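Periplasmic binding protein (Roseiflexus sp. RS-1, PDB 5GJ3) binds heme, two molecules of it in this structure, and probably hands it on to the membrane transporter of a bacterial heme-acquisition system. Local coordinates at residues F20-G25 with R106-A111; M44-G49 with L60-T65; R234-D239 with T258-D263. One frame throughout, in Å; residues are numbered along the deposited sequence.

Interaction 1: F20-G25 with R106-A111; sequences FALGMG and RFVAQA
Leu22 meets Val108 and Ala109 where the turn at the end of helix 13-21 packs on helix 100-111, within the Rossmann-like parallel alpha/beta lobe built on strands 8-10, 28-31, 66-70 and 89-92. Along the first segment, Phe20 comes first and offers its backbone oxygen: Gly23 N donates to Phe20 O at 3.0 Å, one of the bonds back into the last turn. Leu22 then carries the whole first-segment side of the contact. Its CG stands anti to the carbonyl carbon, and chi1 of -74° directs the branch toward helix 100-111, where Leu22 CD1 touches Val108 CG1 at 3.6 Å and also approaches Ala109 CB at 4.2 Å. Val108 in turn touches Ile15, Ile18 and Ile19 of helix 13-21 and Ile68 of strand 66-70, while Leu22 also touches Ile114. Gly23 turns the chain out of the helix with a positive phi (96°) and two bonds back into the last turn, a Schellman motif; a CB here would press on the carbonyl oxygen of Leu22. Gly25 ends the segment by folding back on its start, with its CA 3.4 Å above the plane of the Phe20 ring, offset toward the rim.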
loop_
_atom_site.group_PDB
_atom_site.type_symbol
_atom_site.label_atom_id
_atom_site.label_comp_id
_atom_site.label_asym_id
_atom_site.label_seq_id
_atom_site.Cartn_x
_atom_site.Cartn_y
_atom_site.Cartn_z
ATOM N N PHE A 20 11.080 5.590 9.652
ATOM C CA PHE A 20 11.597 4.520 10.535
ATOM C C PHE A 20 12.645 3.665 9.802
ATOM O O PHE A 20 13.677 3.367 10.365
ATOM C CB PHE A 20 10.445 3.654 11.115
ATOM C CG PHE A 20 9.775 4.272 12.339
ATOM C CD1 PHE A 20 10.255 4.004 13.621
ATOM C CD2 PHE A 20 8.664 5.085 12.202
ATOM C CE1 PHE A 20 9.666 4.573 14.728
ATOM C CE2 PHE A 20 8.054 5.651 13.307
ATOM C CZ PHE A 20 8.566 5.406 14.581
ATOM N N ALA A 21 12.444 3.364 8.516
ATOM C CA ALA A 21 13.425 2.577 7.749
ATOM C C ALA A 21 14.732 3.292 7.534
ATOM O O ALA A 21 15.812 2.648 7.330
ATOM C CB ALA A 21 12.835 2.137 6.405
ATOM N N LEU A 22 14.688 4.626 7.563
ATOM C CA LEU A 22 15.920 5.402 7.407
ATOM C C LEU A 22 16.681 5.554 8.742
ATOM O O LEU A 22 17.781 6.131 8.787
ATOM C CB LEU A 22 15.609 6.806 6.805
ATOM C CG LEU A 22 15.245 6.869 5.328
ATOM C CD1 LEU A 22 14.599 8.215 4.928
ATOM C CD2 LEU A 22 16.456 6.567 4.432
ATOM N N GLY A 23 16.091 5.093 9.831
ATOM C CA GLY A 23 16.740 5.202 11.122
ATOM C C GLY A 23 16.344 6.397 11.993
ATOM O O GLY A 23 16.989 6.625 13.029
ATOM N N MET A 24 15.266 7.122 11.637
ATOM C CA MET A 24 14.965 8.433 12.240
ATOM C C MET A 24 13.662 8.390 13.004
ATOM O O MET A 24 13.042 9.432 13.319
ATOM C CB MET A 24 14.880 9.494 11.154
ATOM C CG MET A 24 16.143 9.616 10.318
ATOM S SD MET A 24 17.508 10.335 11.253
ATOM C CE MET A 24 17.011 12.052 11.431
ATOM N N GLY A 25 13.221 7.163 13.294
ATOM C CA GLY A 25 11.957 6.980 13.957
ATOM C C GLY A 25 11.911 7.638 15.323
ATOM O O GLY A 25 10.845 8.120 15.748
ATOM N N ARG A 106 13.914 9.185 -1.390
ATOM C CA ARG A 106 14.780 10.373 -1.592
ATOM C C ARG A 106 14.193 11.659 -1.019
ATOM O O ARG A 106 14.931 12.511 -0.459
ATOM C CB ARG A 106 15.145 10.556 -3.082
ATOM C CG ARG A 106 15.951 9.368 -3.623
ATOM C CD ARG A 106 16.347 9.543 -5.100
ATOM N NE ARG A 106 17.510 8.704 -5.341
ATOM C CZ ARG A 106 17.545 7.622 -6.131
ATOM N NH1 ARG A 106 16.481 7.250 -6.844
ATOM N NH2 ARG A 106 18.681 6.926 -6.253
ATOM N N PHE A 107 12.863 11.804 -1.138
ATOM C CA PHE A 107 12.161 12.977 -0.606
ATOM C C PHE A 107 12.311 13.069 0.933
ATOM O O PHE A 107 12.688 14.127 1.476
ATOM C CB PHE A 107 10.693 12.937 -1.029
ATOM C CG PHE A 107 9.752 13.701 -0.122
ATOM C CD1 PHE A 107 9.655 15.097 -0.216
ATOM C CD2 PHE A 107 8.889 13.009 0.744
ATOM C CE1 PHE A 107 8.719 15.818 0.580
ATOM C CE2 PHE A 107 7.950 13.692 1.517
ATOM C CZ PHE A 107 7.852 15.133 1.447
ATOM N N VAL A 108 12.067 11.965 1.614
ATOM C CA VAL A 108 12.168 11.954 3.082
ATOM C C VAL A 108 13.636 12.160 3.483
ATOM O O VAL A 108 13.945 12.948 4.432
ATOM C CB VAL A 108 11.610 10.665 3.704
ATOM C CG1 VAL A 108 11.880 10.629 5.232
ATOM C CG2 VAL A 108 10.089 10.537 3.462
ATOM N N ALA A 109 14.540 11.476 2.789
ATOM C CA ALA A 109 15.968 11.598 3.147
ATOM C C ALA A 109 16.482 13.037 3.041
ATOM O O ALA A 109 17.273 13.475 3.919
ATOM C CB ALA A 109 16.862 10.661 2.329
ATOM N N GLN A 110 16.068 13.746 1.986
ATOM C CA GLN A 110 16.482 15.142 1.810
ATOM C C GLN A 110 15.919 16.014 2.924
ATOM O O GLN A 110 16.674 16.797 3.461
ATOM C CB GLN A 110 16.143 15.758 0.421
ATOM C CG GLN A 110 16.748 17.179 0.230
ATOM C CD GLN A 110 16.672 17.769 -1.190
ATOM O OE1 GLN A 110 16.581 17.035 -2.152
ATOM N NE2 GLN A 110 16.738 19.132 -1.326
ATOM N N ALA A 111 14.630 15.860 3.283
ATOM C CA ALA A 111 13.992 16.651 4.366
ATOM C C ALA A 111 14.664 16.440 5.719
ATOM O O ALA A 111 14.652 17.345 6.612
ATOM C CB ALA A 111 12.502 16.330 4.494
#

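Interaction 2: M44-G49 with L60-T65; sequences MLPNIG and LSLNPT
Leu62 spreads its two methyl groups over two residues of the facing segment, one branch for each, and so shows how a single forked side chain can tie two irregular loops together. The contact between 44-49 and 60-65 is wholly apolar. Leu62 CD2 lies 3.9 Å from both CB and CG of Pro46, while Leu62 CD1 meets Ile48 CG2 at 3.8 Å. The side chains of Ile48 and Leu62 run at about a right angle to each other. In Leu62, CG is anti to the carbonyl carbon (chi1 -58°), and this turn carries the fork toward the opposite loop. Asn47, between the two partners, points its CB away from the second segment, whereas Pro46 and Ile48 both face Leu62.

No hydrogen bond crosses between the segments; two lie within them. Asn47 OD1 accepts from Gly49 N at 3.0 Å, an Asx turn in which the donor sits well above the carbonyl plane of the side-chain amide. In the other segment, Asn63 N donates to Leu60 O at 3.0 Å and closes a type I beta turn; Asn63 then takes a positive phi as the chain leaves helix 56-60. Leu62 O is bonded outside the pair, by Arg7 NH2.

In the fold, Leu62 also packs on Val9 of strand 8-10 and Val29 of strand 28-31, and Ile48 shares Val9, so the loop contact continues the apolar layer along one side of the parallel sheet. Backbone bonds from Pro46 and Ile48 to Val31 fasten the first loop beside strand 28-31, just ahead of strand 49-50, which brings Tyr50 to the heme pocket, while 60-65 links helix 56-60 to strand 66-70.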
loop_
_atom_site.group_PDB
_atom_site.type_symbol
_atom_site.label_atom_id
_atom_site.label_comp_id
_atom_site.label_asym_id
_atom_site.label_seq_id
_atom_site.Cartn_x
_atom_site.Cartn_y
_atom_site.Cartn_z
ATOM N N MET A 44 2.516 3.488 19.917
ATOM C CA MET A 44 2.799 4.357 21.065
ATOM C C MET A 44 2.676 5.858 20.772
ATOM O O MET A 44 2.913 6.669 21.653
ATOM C CB MET A 44 4.195 4.058 21.609
ATOM C CG MET A 44 4.426 2.577 21.906
ATOM S SD MET A 44 3.456 1.873 23.268
ATOM C CE MET A 44 1.737 2.373 23.076
ATOM N N LEU A 45 2.330 6.254 19.548
ATOM C CA LEU A 45 2.466 7.692 19.226
ATOM C C LEU A 45 1.136 8.403 19.140
ATOM O O LEU A 45 0.132 7.794 18.810
ATOM C CB LEU A 45 3.281 7.861 17.938
ATOM C CG LEU A 45 4.761 7.507 17.965
ATOM C CD1 LEU A 45 5.317 7.427 16.551
ATOM C CD2 LEU A 45 5.550 8.515 18.771
ATOM N N PRO A 46 1.113 9.703 19.399
ATOM C CA PRO A 46 -0.154 10.407 19.276
ATOM C C PRO A 46 -0.760 10.305 17.834
ATOM O O PRO A 46 -0.018 10.225 16.823
ATOM C CB PRO A 46 0.216 11.867 19.621
ATOM C CG PRO A 46 1.475 11.780 20.405
ATOM C CD PRO A 46 2.167 10.490 20.072
ATOM N N ASN A 47 -2.087 10.302 17.769
ATOM C CA ASN A 47 -2.816 10.146 16.522
ATOM C C ASN A 47 -3.192 11.522 16.087
ATOM O O ASN A 47 -3.683 12.289 16.899
ATOM C CB ASN A 47 -4.130 9.360 16.744
ATOM C CG ASN A 47 -5.028 9.369 15.516
ATOM O OD1 ASN A 47 -4.569 9.101 14.410
ATOM N ND2 ASN A 47 -6.317 9.694 15.704
ATOM N N ILE A 48 -3.028 11.827 14.795
ATOM C CA ILE A 48 -3.403 13.150 14.288
ATOM C C ILE A 48 -4.624 13.029 13.335
ATOM O O ILE A 48 -5.035 14.017 12.713
ATOM C CB ILE A 48 -2.200 13.811 13.541
ATOM C CG1 ILE A 48 -1.848 12.944 12.292
ATOM C CG2 ILE A 48 -0.987 13.892 14.506
ATOM C CD1 ILE A 48 -0.783 13.528 11.347
ATOM N N GLY A 49 -5.215 11.838 13.254
ATOM C CA GLY A 49 -6.426 11.657 12.428
ATOM C C GLY A 49 -6.063 10.760 11.254
ATOM O O GLY A 49 -4.907 10.346 11.144
ATOM N N LEU A 60 -0.816 20.482 15.184
ATOM C CA LEU A 60 -0.104 21.687 15.728
ATOM C C LEU A 60 0.172 21.649 17.228
ATOM O O LEU A 60 1.175 22.197 17.703
ATOM C CB LEU A 60 -0.778 22.993 15.301
ATOM C CG LEU A 60 -0.815 23.184 13.777
ATOM C CD1 LEU A 60 -1.825 24.268 13.460
ATOM C CD2 LEU A 60 0.562 23.517 13.168
ATOM N N SER A 61 -0.689 20.946 17.963
ATOM C CA SER A 61 -0.510 20.829 19.385
ATOM C C SER A 61 0.686 19.915 19.755
ATOM O O SER A 61 1.077 19.864 20.920
ATOM C CB SER A 61 -1.799 20.392 20.056
ATOM O OG SER A 61 -2.004 19.016 19.886
ATOM N N LEU A 62 1.277 19.223 18.777
ATOM C CA LEU A 62 2.488 18.445 19.047
ATOM C C LEU A 62 3.767 19.282 18.888
ATOM O O LEU A 62 4.861 18.741 19.013
ATOM C CB LEU A 62 2.576 17.205 18.147
ATOM C CG LEU A 62 1.393 16.238 18.259
ATOM C CD1 LEU A 62 1.467 15.195 17.148
ATOM C CD2 LEU A 62 1.344 15.602 19.651
ATOM N N ASN A 63 3.605 20.572 18.565
ATOM C CA ASN A 63 4.715 21.509 18.309
ATOM C C ASN A 63 5.754 20.933 17.393
ATOM O O ASN A 63 6.954 20.856 17.758
ATOM C CB ASN A 63 5.387 21.989 19.609
ATOM C CG ASN A 63 4.388 22.541 20.583
ATOM O OD1 ASN A 63 4.297 22.067 21.703
ATOM N ND2 ASN A 63 3.583 23.490 20.139
ATOM N N PRO A 64 5.329 20.569 16.174
ATOM C CA PRO A 64 6.318 20.012 15.241
ATOM C C PRO A 64 7.387 21.014 14.816
ATOM O O PRO A 64 7.148 22.221 14.790
ATOM C CB PRO A 64 5.461 19.618 13.989
ATOM C CG PRO A 64 4.153 20.292 14.152
ATOM C CD PRO A 64 4.001 20.788 15.568
ATOM N N THR A 65 8.548 20.514 14.428
ATOM C CA THR A 65 9.555 21.335 13.743
ATOM C C THR A 65 9.396 21.037 12.237
ATOM O O THR A 65 9.815 21.797 11.359
ATOM C CB THR A 65 10.998 20.936 14.154
ATOM O OG1 THR A 65 11.241 19.570 13.771
ATOM C CG2 THR A 65 11.221 21.092 15.670
#

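Interaction 3: R234-D239 with T258-D263; sequences RIIALD and TIAFYD
Arg234 and Asp263 form a salt bridge at one end of a strand-to-helix contact, an alpha/beta layering of the second lobe in which helix 250-267 packs alongside strand 235-238, running roughly the opposite way; the strand pairs in parallel with 201-205 in the mixed sheet. The two side chains cross at a slant; their guanidinium and carboxylate planes are 38° apart, and a single N-H...O bond joins them. NH1 of Arg234 donates to Asp263 OD2 at 2.8 Å and 166°, reaching the anti lone pair, on the side away from the other oxygen. A bend at chi3 (-78°) in the arginine chain turns its guanidinium toward the helix. The same Arg234 NH1 also donates to the oxygen of a water at 3.0 Å, which passes the link on to Ala260 O, and NH2 is held by Gln232 OE1. A leucine in place of Arg234 would probably leave the Asp263 carboxylate without its charged mate and break the water link to the helix backbone. Within the strand proper, the contact is apolar: Ile236 CG1 is anti to the carbonyl carbon and carries CD1 onto the helix, where it meets Ala260 CB at 3.6 Å.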
loop_
_atom_site.group_PDB
_atom_site.type_symbol
_atom_site.label_atom_id
_atom_site.label_comp_id
_atom_site.label_asym_id
_atom_site.label_seq_id
_atom_site.Cartn_x
_atom_site.Cartn_y
_atom_site.Cartn_z
ATOM N N ARG A 234 -7.794 -20.499 -3.527
ATOM C CA ARG A 234 -6.552 -19.786 -3.779
ATOM C C ARG A 234 -6.776 -18.316 -3.458
ATOM O O ARG A 234 -7.023 -17.487 -4.335
ATOM C CB ARG A 234 -6.162 -19.999 -5.214
ATOM C CG ARG A 234 -4.703 -19.829 -5.476
ATOM C CD ARG A 234 -4.440 -20.266 -6.893
ATOM N NE ARG A 234 -4.371 -21.699 -7.140
ATOM C CZ ARG A 234 -3.254 -22.417 -7.039
ATOM N NH1 ARG A 234 -2.153 -21.879 -6.552
ATOM N NH2 ARG A 234 -3.230 -23.689 -7.388
ATOM N N ILE A 235 -6.731 -18.008 -2.158
ATOM C CA ILE A 235 -6.960 -16.661 -1.660
ATOM C C ILE A 235 -5.593 -16.239 -1.112
ATOM O O ILE A 235 -5.003 -16.993 -0.336
ATOM C CB ILE A 235 -7.972 -16.591 -0.464
ATOM C CG1 ILE A 235 -9.295 -17.376 -0.689
ATOM C CG2 ILE A 235 -8.172 -15.158 0.037
ATOM C CD1 ILE A 235 -9.954 -17.241 -2.029
ATOM N N ILE A 236 -5.120 -15.047 -1.491
ATOM C CA ILE A 236 -3.872 -14.471 -0.932
ATOM C C ILE A 236 -4.365 -13.260 -0.135
ATOM O O ILE A 236 -5.033 -12.394 -0.680
ATOM C CB ILE A 236 -2.924 -13.896 -2.046
ATOM C CG1 ILE A 236 -2.547 -14.909 -3.122
ATOM C CG2 ILE A 236 -1.674 -13.225 -1.443
ATOM C CD1 ILE A 236 -1.958 -16.197 -2.591
ATOM N N ALA A 237 -4.068 -13.207 1.165
ATOM C CA ALA A 237 -4.472 -12.056 1.963
ATOM C C ALA A 237 -3.201 -11.377 2.439
ATOM O O ALA A 237 -2.322 -12.023 3.009
ATOM C CB ALA A 237 -5.347 -12.481 3.139
ATOM N N LEU A 238 -3.071 -10.087 2.188
ATOM C CA LEU A 238 -1.860 -9.363 2.617
ATOM C C LEU A 238 -2.307 -8.159 3.422
ATOM O O LEU A 238 -3.406 -7.663 3.235
ATOM C CB LEU A 238 -0.994 -8.919 1.398
ATOM C CG LEU A 238 -0.353 -10.078 0.571
ATOM C CD1 LEU A 238 0.375 -9.546 -0.655
ATOM C CD2 LEU A 238 0.616 -10.894 1.410
ATOM N N ASP A 239 -1.440 -7.695 4.326
ATOM C CA ASP A 239 -1.640 -6.427 5.026
ATOM C C ASP A 239 -1.739 -5.244 4.046
ATOM O O ASP A 239 -0.970 -5.175 3.101
ATOM C CB ASP A 239 -0.431 -6.211 5.952
ATOM C CG ASP A 239 -0.488 -4.895 6.638
ATOM O OD1 ASP A 239 -1.299 -4.794 7.570
ATOM O OD2 ASP A 239 0.248 -3.967 6.249
ATOM N N THR A 258 4.657 -12.912 -6.460
ATOM C CA THR A 258 5.101 -13.684 -7.637
ATOM C C THR A 258 5.284 -15.164 -7.334
ATOM O O THR A 258 5.025 -16.018 -8.169
ATOM C CB THR A 258 6.386 -13.069 -8.324
ATOM O OG1 THR A 258 6.427 -13.536 -9.647
ATOM C CG2 THR A 258 7.697 -13.530 -7.629
ATOM N N ILE A 259 5.743 -15.471 -6.132
ATOM C CA ILE A 259 5.805 -16.874 -5.642
ATOM C C ILE A 259 4.406 -17.520 -5.704
ATOM O O ILE A 259 4.233 -18.611 -6.249
ATOM C CB ILE A 259 6.393 -16.985 -4.190
ATOM C CG1 ILE A 259 7.864 -16.499 -4.107
ATOM C CG2 ILE A 259 6.309 -18.428 -3.683
ATOM C CD1 ILE A 259 8.703 -17.010 -5.225
ATOM N N ALA A 260 3.400 -16.836 -5.158
ATOM C CA ALA A 260 2.009 -17.334 -5.217
ATOM C C ALA A 260 1.470 -17.447 -6.666
ATOM O O ALA A 260 0.836 -18.445 -7.056
ATOM C CB ALA A 260 1.115 -16.444 -4.390
ATOM N N PHE A 261 1.766 -16.445 -7.485
ATOM C CA PHE A 261 1.271 -16.444 -8.855
ATOM C C PHE A 261 1.905 -17.598 -9.632
ATOM O O PHE A 261 1.258 -18.222 -10.497
ATOM C CB PHE A 261 1.639 -15.119 -9.515
ATOM C CG PHE A 261 0.827 -13.916 -9.035
ATOM C CD1 PHE A 261 -0.153 -14.023 -8.029
ATOM C CD2 PHE A 261 1.096 -12.650 -9.577
ATOM C CE1 PHE A 261 -0.870 -12.890 -7.615
ATOM C CE2 PHE A 261 0.398 -11.522 -9.174
ATOM C CZ PHE A 261 -0.586 -11.645 -8.189
ATOM N N TYR A 262 3.171 -17.890 -9.330
ATOM C CA TYR A 262 3.902 -18.958 -10.038
ATOM C C TYR A 262 3.197 -20.279 -9.760
ATOM O O TYR A 262 2.988 -21.082 -10.668
ATOM C CB TYR A 262 5.390 -19.002 -9.592
ATOM C CG TYR A 262 6.218 -20.044 -10.321
ATOM C CD1 TYR A 262 6.890 -19.744 -11.541
ATOM C CD2 TYR A 262 6.348 -21.330 -9.799
ATOM C CE1 TYR A 262 7.652 -20.727 -12.207
ATOM C CE2 TYR A 262 7.103 -22.316 -10.454
ATOM C CZ TYR A 262 7.748 -22.006 -11.647
ATOM O OH TYR A 262 8.484 -22.996 -12.239
ATOM N N ASP A 263 2.836 -20.489 -8.506
ATOM C CA ASP A 263 2.124 -21.690 -8.099
ATOM C C ASP A 263 0.756 -21.829 -8.787
ATOM O O ASP A 263 0.377 -22.902 -9.265
ATOM C CB ASP A 263 1.935 -21.708 -6.587
ATOM C CG ASP A 263 1.406 -23.063 -6.122
ATOM O OD1 ASP A 263 2.201 -24.020 -6.015
ATOM O OD2 ASP A 263 0.189 -23.194 -5.960
HETATM O O HOH W 1 -1.544 -19.195 -5.482
#

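In the fold
Interactions 1 and 2 belong to one lobe and interaction 3 to the other, on the far side of the chain's centre, with about 30 Å between the centres of interactions 1 and 3. The first two serve the same four-stranded parallel sheet: interaction 1 joins the exit of one helix to another helix and is fully buried, whereas interaction 2 joins two loops and is only partly so. Their nearest atoms are about 4 Å apart without touching, and both rest on aliphatic groups alone. Interaction 3 packs a helix on a strand at the surface, and of the three it alone adds a salt bridge and a bridging water to its methyl contact.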